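Local coordinates for spike glycoprotein (Bat coronavirus HKU9, PDB 5GYQ) that probably attaches the virion to a host-cell receptor through this putative receptor-binding domain of the S1 subunit, initiating infection, at residues E73-N78 against V83-S88; A116-I121 against S130-T135. All coordinates share one frame; numbering follows the deposited sequence.

Interaction 1 of 2, residues E73-N78 against V83-S88. With NAG (2-acetamido-2-deoxy-beta-D-glucopyranose), chain B.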
loop_
_atom_site.group_PDB
_atom_site.type_symbol
_atom_site.label_atom_id
_atom_site.label_comp_id
_atom_site.label_asym_id
_atom_site.label_seq_id
_atom_site.Cartn_x
_atom_site.Cartn_y
_atom_site.Cartn_z
ATOM N N GLU A 73 -12.779 -4.507 -5.333
ATOM C CA GLU A 73 -13.085 -3.478 -6.329
ATOM C C GLU A 73 -13.843 -2.270 -5.771
ATOM O O GLU A 73 -13.518 -1.132 -6.101
ATOM C CB GLU A 73 -13.880 -4.089 -7.484
ATOM C CG GLU A 73 -14.219 -3.101 -8.600
ATOM C CD GLU A 73 -13.029 -2.759 -9.489
ATOM O OE1 GLU A 73 -13.130 -1.792 -10.275
ATOM O OE2 GLU A 73 -11.995 -3.454 -9.416
ATOM N N THR A 74 -14.851 -2.521 -4.940
ATOM C CA THR A 74 -15.642 -1.449 -4.337
ATOM C C THR A 74 -14.754 -0.492 -3.544
ATOM O O THR A 74 -14.762 0.733 -3.752
ATOM C CB THR A 74 -16.732 -2.017 -3.397
ATOM O OG1 THR A 74 -17.525 -2.986 -4.097
ATOM C CG2 THR A 74 -17.630 -0.904 -2.874
ATOM N N HIS A 75 -13.978 -1.073 -2.639
ATOM C CA HIS A 75 -13.104 -0.308 -1.765
ATOM C C HIS A 75 -11.999 0.382 -2.549
ATOM O O HIS A 75 -11.570 1.473 -2.185
ATOM C CB HIS A 75 -12.505 -1.214 -0.691
ATOM C CG HIS A 75 -13.515 -1.765 0.267
ATOM N ND1 HIS A 75 -13.322 -2.942 0.951
ATOM C CD2 HIS A 75 -14.723 -1.293 0.658
ATOM C CE1 HIS A 75 -14.371 -3.179 1.723
ATOM N NE2 HIS A 75 -15.234 -2.193 1.565
ATOM N N LEU A 76 -11.544 -0.255 -3.625
ATOM C CA LEU A 76 -10.514 0.334 -4.479
ATOM C C LEU A 76 -11.035 1.573 -5.198
ATOM O O LEU A 76 -10.363 2.609 -5.247
ATOM C CB LEU A 76 -10.006 -0.689 -5.500
ATOM C CG LEU A 76 -8.909 -0.177 -6.436
ATOM C CD1 LEU A 76 -7.658 0.182 -5.651
ATOM C CD2 LEU A 76 -8.597 -1.199 -7.517
ATOM N N ASN A 77 -12.238 1.458 -5.755
ATOM C CA ASN A 77 -12.866 2.573 -6.448
ATOM C C ASN A 77 -13.144 3.727 -5.495
ATOM O O ASN A 77 -12.901 4.888 -5.830
ATOM C CB ASN A 77 -14.157 2.123 -7.131
ATOM C CG ASN A 77 -13.899 1.217 -8.317
ATOM O OD1 ASN A 77 -12.860 1.317 -8.973
ATOM N ND2 ASN A 77 -14.840 0.325 -8.600
ATOM N N ASN A 78 -13.639 3.410 -4.302
ATOM C CA ASN A 78 -13.830 4.447 -3.293
ATOM C C ASN A 78 -12.508 5.092 -2.876
ATOM O O ASN A 78 -12.452 6.287 -2.590
ATOM C CB ASN A 78 -14.542 3.877 -2.069
ATOM C CG ASN A 78 -15.989 3.549 -2.346
ATOM O OD1 ASN A 78 -16.604 4.126 -3.244
ATOM N ND2 ASN A 78 -16.545 2.615 -1.580
ATOM N N VAL A 83 -14.005 8.511 -1.596
ATOM C CA VAL A 83 -15.324 8.357 -1.000
ATOM C C VAL A 83 -15.173 7.493 0.252
ATOM O O VAL A 83 -14.504 6.463 0.214
ATOM C CB VAL A 83 -16.312 7.705 -1.992
ATOM C CG1 VAL A 83 -17.593 7.279 -1.293
ATOM C CG2 VAL A 83 -16.606 8.650 -3.148
ATOM N N PRO A 84 -15.774 7.917 1.374
ATOM C CA PRO A 84 -15.591 7.152 2.613
ATOM C C PRO A 84 -16.298 5.798 2.588
ATOM O O PRO A 84 -17.395 5.678 2.042
ATOM C CB PRO A 84 -16.202 8.065 3.682
ATOM C CG PRO A 84 -17.210 8.883 2.940
ATOM C CD PRO A 84 -16.613 9.112 1.577
ATOM N N ASP A 85 -15.656 4.785 3.161
ATOM C CA ASP A 85 -16.291 3.483 3.355
ATOM C C ASP A 85 -15.573 2.736 4.468
ATOM O O ASP A 85 -14.670 3.285 5.094
ATOM C CB ASP A 85 -16.302 2.665 2.056
ATOM C CG ASP A 85 -14.909 2.413 1.492
ATOM O OD1 ASP A 85 -13.905 2.708 2.168
ATOM O OD2 ASP A 85 -14.822 1.897 0.358
ATOM N N THR A 86 -15.974 1.493 4.717
ATOM C CA THR A 86 -15.416 0.723 5.829
ATOM C C THR A 86 -13.901 0.589 5.727
ATOM O O THR A 86 -13.194 0.626 6.738
ATOM C CB THR A 86 -16.035 -0.685 5.911
ATOM O OG1 THR A 86 -15.928 -1.332 4.639
ATOM C CG2 THR A 86 -17.499 -0.604 6.304
ATOM N N PHE A 87 -13.409 0.449 4.501
ATOM C CA PHE A 87 -11.974 0.323 4.259
ATOM C C PHE A 87 -11.220 1.540 4.786
ATOM O O PHE A 87 -10.303 1.408 5.595
ATOM C CB PHE A 87 -11.699 0.142 2.760
ATOM C CG PHE A 87 -10.260 -0.174 2.432
ATOM C CD1 PHE A 87 -9.316 0.836 2.321
ATOM C CD2 PHE A 87 -9.857 -1.480 2.222
ATOM C CE1 PHE A 87 -7.995 0.549 2.021
ATOM C CE2 PHE A 87 -8.541 -1.777 1.917
ATOM C CZ PHE A 87 -7.605 -0.761 1.818
ATOM N N SER A 88 -11.615 2.726 4.333
ATOM C CA SER A 88 -10.878 3.945 4.660
ATOM C C SER A 88 -11.210 4.476 6.050
ATOM O O SER A 88 -10.429 5.229 6.637
ATOM C CB SER A 88 -11.145 5.027 3.613
ATOM O OG SER A 88 -12.537 5.253 3.449
HETATM C C1 NAG B . -16.009 -5.671 -1.004
HETATM C C2 NAG B . -17.311 -5.992 -1.700
HETATM C C3 NAG B . -18.452 -5.239 -1.030
HETATM C C4 NAG B . -18.485 -5.551 0.464
HETATM C C5 NAG B . -17.100 -5.407 1.104
HETATM C C6 NAG B . -17.047 -5.974 2.504
HETATM C C7 NAG B . -17.112 -6.631 -4.058
HETATM C C8 NAG B . -17.062 -6.150 -5.477
HETATM N N2 NAG B . -17.248 -5.685 -3.120
HETATM O O3 NAG B . -19.667 -5.633 -1.654
HETATM O O4 NAG B . -19.322 -4.622 1.149
HETATM O O5 NAG B . -16.086 -6.090 0.347
HETATM O O6 NAG B . -15.779 -5.762 3.107
HETATM O O7 NAG B . -17.031 -7.822 -3.768
HETATM O O HOH W 1 -11.761 2.888 0.344
HETATM O O HOH W 2 -17.976 -1.967 2.254
#
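The imidazole of His-75 lies between Phe-87 on one face and the sugar on the other. It sits where two consecutive helices, 73-81 and 86-90, are joined by a short loop on the receptor-binding domain of S1. Phe-87 CB is 3.6 Å from His-75 CG, over the ring, in a CH-pi contact. NAG C1 lies over the opposite face, toward the rim. Water 2 sits in the ring plane at the edge, 2.8 Å from His-75 NE2. Also at the edge, near the plane, Asp-85 OD2 approaches His-75 CD2 to 3.2 Å. The carboxylate stands steeply to the ring, with 81° between the planes. Asp-85 is the N-cap of the second helix. Its CG sits between the backbone N and the carbonyl carbon (chi1 59°), with OD1 accepting from Ser-88 N of its own helix and OD2 turned to Asn-78. Asn-78 ND2 donates to Asp-85 OD2 at 2.7 Å. Asp-85 OD2 lies in the amide plane of Asn-78 and is met on its anti side, 32° out of the carboxylate plane. Asn-78 also accepts through its backbone O from Val-83 N, closing the turn. His-75 ND1 is hydrogen-bonded to Tyr-113 OH, which probably helps fix the ring's rotation. The glycan pocket includes Thr-74, His-75 and Tyr-113. Water 2 also donates to NAG O4, and NAG N2 donates to Thr-74 OG1 at 2.9 Å, nearly straight.

Interaction 2 of 2, residues A116-I121 against S130-T135; sequences ANRFPI and SAFIDT
Phe-132 of helix 130-139 presents one ring face to the edge of Phe-119. The pair is a T-shaped, edge-to-face stack. The centroids lie 4.8 Å apart and the planes meet at 89°. Phe-119 CD2 is the atom over the centre of the Phe-132 ring, and it comes within 3.5 Å of Phe-132 CE1. Phe-132 CG is anti to the backbone N, chi1 172°, which carries the ring off the helix toward the loop 116-121. Three more groups of that loop touch the outer end of the ring. Ala-116 CB packs at 3.9 Å from Phe-132 CE2. Arg-118 CG lies 3.6 Å from Phe-132 CE1, and the backbone O of Arg-118 is 3.5 Å from Phe-132 CZ. The Arg-118 chain bends at chi3, -85°, and one face of its guanidinium lies against Phe-119 CE2. Water 3 bridges Thr-135 OG1 and Arg-118 NH1. It donates to Thr-135 OG1 and accepts a weak bond from Arg-118 NH1. The contact joins the long loop after strand 100-111 to the helix that follows it, at the periphery of the receptor-binding domain. Gln-127 touches both Ala-116 and Phe-132, and its NE2 donates to Phe-119 O. Asn-129 OD1 accepts from Phe-132 N. No direct hydrogen bond crosses between the two segments. Their direct hold is therefore mainly apolar and aromatic, centred on Phe-132, with the water bridge as a polar addition.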
loop_
_atom_site.group_PDB
_atom_site.type_symbol
_atom_site.label_atom_id
_atom_site.label_comp_id
_atom_site.label_asym_id
_atom_site.label_seq_id
_atom_site.Cartn_x
_atom_site.Cartn_y
_atom_site.Cartn_z
ATOM N N ALA A 116 -12.305 -4.407 8.882
ATOM C CA ALA A 116 -12.953 -3.874 10.076
ATOM C C ALA A 116 -14.081 -2.937 9.675
ATOM O O ALA A 116 -13.956 -2.190 8.705
ATOM C CB ALA A 116 -11.946 -3.150 10.957
ATOM N N ASN A 117 -15.188 -2.983 10.409
ATOM C CA ASN A 117 -16.324 -2.124 10.092
ATOM C C ASN A 117 -16.817 -1.348 11.313
ATOM O O ASN A 117 -17.961 -0.901 11.359
ATOM C CB ASN A 117 -17.462 -2.948 9.478
ATOM C CG ASN A 117 -18.215 -3.772 10.501
ATOM O OD1 ASN A 117 -17.637 -4.281 11.463
ATOM N ND2 ASN A 117 -19.522 -3.902 10.301
ATOM N N ARG A 118 -15.932 -1.188 12.292
ATOM C CA ARG A 118 -16.208 -0.387 13.479
ATOM C C ARG A 118 -14.887 0.067 14.094
ATOM O O ARG A 118 -13.826 -0.448 13.731
ATOM C CB ARG A 118 -17.039 -1.178 14.497
ATOM C CG ARG A 118 -16.386 -2.475 14.941
ATOM C CD ARG A 118 -17.400 -3.461 15.493
ATOM N NE ARG A 118 -17.698 -3.236 16.901
ATOM C CZ ARG A 118 -17.542 -4.151 17.854
ATOM N NH1 ARG A 118 -17.092 -5.362 17.556
ATOM N NH2 ARG A 118 -17.843 -3.853 19.108
ATOM N N PHE A 119 -14.967 1.033 15.012
ATOM C CA PHE A 119 -13.804 1.618 15.689
ATOM C C PHE A 119 -12.914 2.383 14.709
ATOM O O PHE A 119 -11.927 1.842 14.205
ATOM C CB PHE A 119 -12.988 0.544 16.421
ATOM C CG PHE A 119 -13.777 -0.233 17.442
ATOM C CD1 PHE A 119 -14.434 0.419 18.477
ATOM C CD2 PHE A 119 -13.849 -1.614 17.377
ATOM C CE1 PHE A 119 -15.156 -0.291 19.416
ATOM C CE2 PHE A 119 -14.570 -2.332 18.319
ATOM C CZ PHE A 119 -15.223 -1.669 19.338
ATOM N N PRO A 120 -13.261 3.655 14.450
ATOM C CA PRO A 120 -12.597 4.528 13.470
ATOM C C PRO A 120 -11.099 4.674 13.682
ATOM O O PRO A 120 -10.634 4.738 14.819
ATOM C CB PRO A 120 -13.285 5.881 13.685
ATOM C CG PRO A 120 -14.612 5.542 14.251
ATOM C CD PRO A 120 -14.378 4.341 15.121
ATOM N N ILE A 121 -10.357 4.733 12.582
ATOM C CA ILE A 121 -8.934 5.036 12.636
ATOM C C ILE A 121 -8.688 6.447 12.116
ATOM O O ILE A 121 -9.557 7.045 11.479
ATOM C CB ILE A 121 -8.099 4.043 11.806
ATOM C CG1 ILE A 121 -8.418 4.200 10.316
ATOM C CG2 ILE A 121 -8.347 2.614 12.270
ATOM C CD1 ILE A 121 -7.413 3.539 9.401
ATOM N N SER A 130 -5.329 -5.866 19.497
ATOM C CA SER A 130 -5.127 -7.197 18.927
ATOM C C SER A 130 -6.357 -8.095 19.056
ATOM O O SER A 130 -6.628 -8.904 18.174
ATOM C CB SER A 130 -3.920 -7.876 19.578
ATOM O OG SER A 130 -4.156 -8.124 20.954
ATOM N N ALA A 131 -7.098 -7.952 20.147
ATOM C CA ALA A 131 -8.316 -8.737 20.343
ATOM C C ALA A 131 -9.355 -8.427 19.257
ATOM O O ALA A 131 -9.937 -9.338 18.637
ATOM C CB ALA A 131 -8.893 -8.477 21.729
ATOM N N PHE A 132 -9.571 -7.138 19.014
ATOM C CA PHE A 132 -10.523 -6.711 17.991
ATOM C C PHE A 132 -10.090 -7.183 16.608
ATOM O O PHE A 132 -10.905 -7.689 15.832
ATOM C CB PHE A 132 -10.685 -5.192 17.989
ATOM C CG PHE A 132 -11.505 -4.680 16.837
ATOM C CD1 PHE A 132 -12.825 -5.074 16.682
ATOM C CD2 PHE A 132 -10.954 -3.819 15.904
ATOM C CE1 PHE A 132 -13.585 -4.611 15.615
ATOM C CE2 PHE A 132 -11.707 -3.352 14.840
ATOM C CZ PHE A 132 -13.025 -3.750 14.698
ATOM N N ILE A 133 -8.803 -7.008 16.314
ATOM C CA ILE A 133 -8.206 -7.469 15.062
ATOM C C ILE A 133 -8.484 -8.952 14.855
ATOM O O ILE A 133 -8.914 -9.377 13.771
ATOM C CB ILE A 133 -6.686 -7.216 15.046
ATOM C CG1 ILE A 133 -6.397 -5.715 14.930
ATOM C CG2 ILE A 133 -6.020 -7.977 13.905
ATOM C CD1 ILE A 133 -4.923 -5.361 15.054
ATOM N N ASP A 134 -8.239 -9.731 15.906
ATOM C CA ASP A 134 -8.544 -11.158 15.897
ATOM C C ASP A 134 -10.019 -11.410 15.589
ATOM O O ASP A 134 -10.339 -12.334 14.838
ATOM C CB ASP A 134 -8.170 -11.807 17.235
ATOM C CG ASP A 134 -6.665 -11.870 17.460
ATOM O OD1 ASP A 134 -5.909 -11.878 16.463
ATOM O OD2 ASP A 134 -6.235 -11.914 18.634
ATOM N N THR A 135 -10.921 -10.598 16.148
ATOM C CA THR A 135 -12.343 -10.782 15.817
ATOM C C THR A 135 -12.636 -10.473 14.348
ATOM O O THR A 135 -13.502 -11.101 13.747
ATOM C CB THR A 135 -13.284 -9.911 16.690
ATOM O OG1 THR A 135 -13.090 -8.528 16.379
ATOM C CG2 THR A 135 -13.043 -10.154 18.166
HETATM O O HOH W 3 -15.871 -7.504 15.843
#

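Interaction 1 and interaction 2 follow one another along the chain, and their centres are about 17 Å apart. They meet at Thr-86. Its CB packs on Ala-116 O at 3.8 Å, and its CG2 on Asn-117 CB at 3.9 Å. Asn-91 gives a second tie: its side chain bonds Thr-86 O through ND2 and Ala-116 N through OD1. The loop 116-121 also packs on helix 86-90 through Tyr-90. Thr-74 and His-75 of interaction 1 belong to the glycan pocket, and the Thr-86 side chain is about 4 Å from a second bound NAG. Interaction 2 lies farther off, with the Ala-116 side chain about 9 Å from a bound NAG. Both lie within the S1 receptor-binding domain.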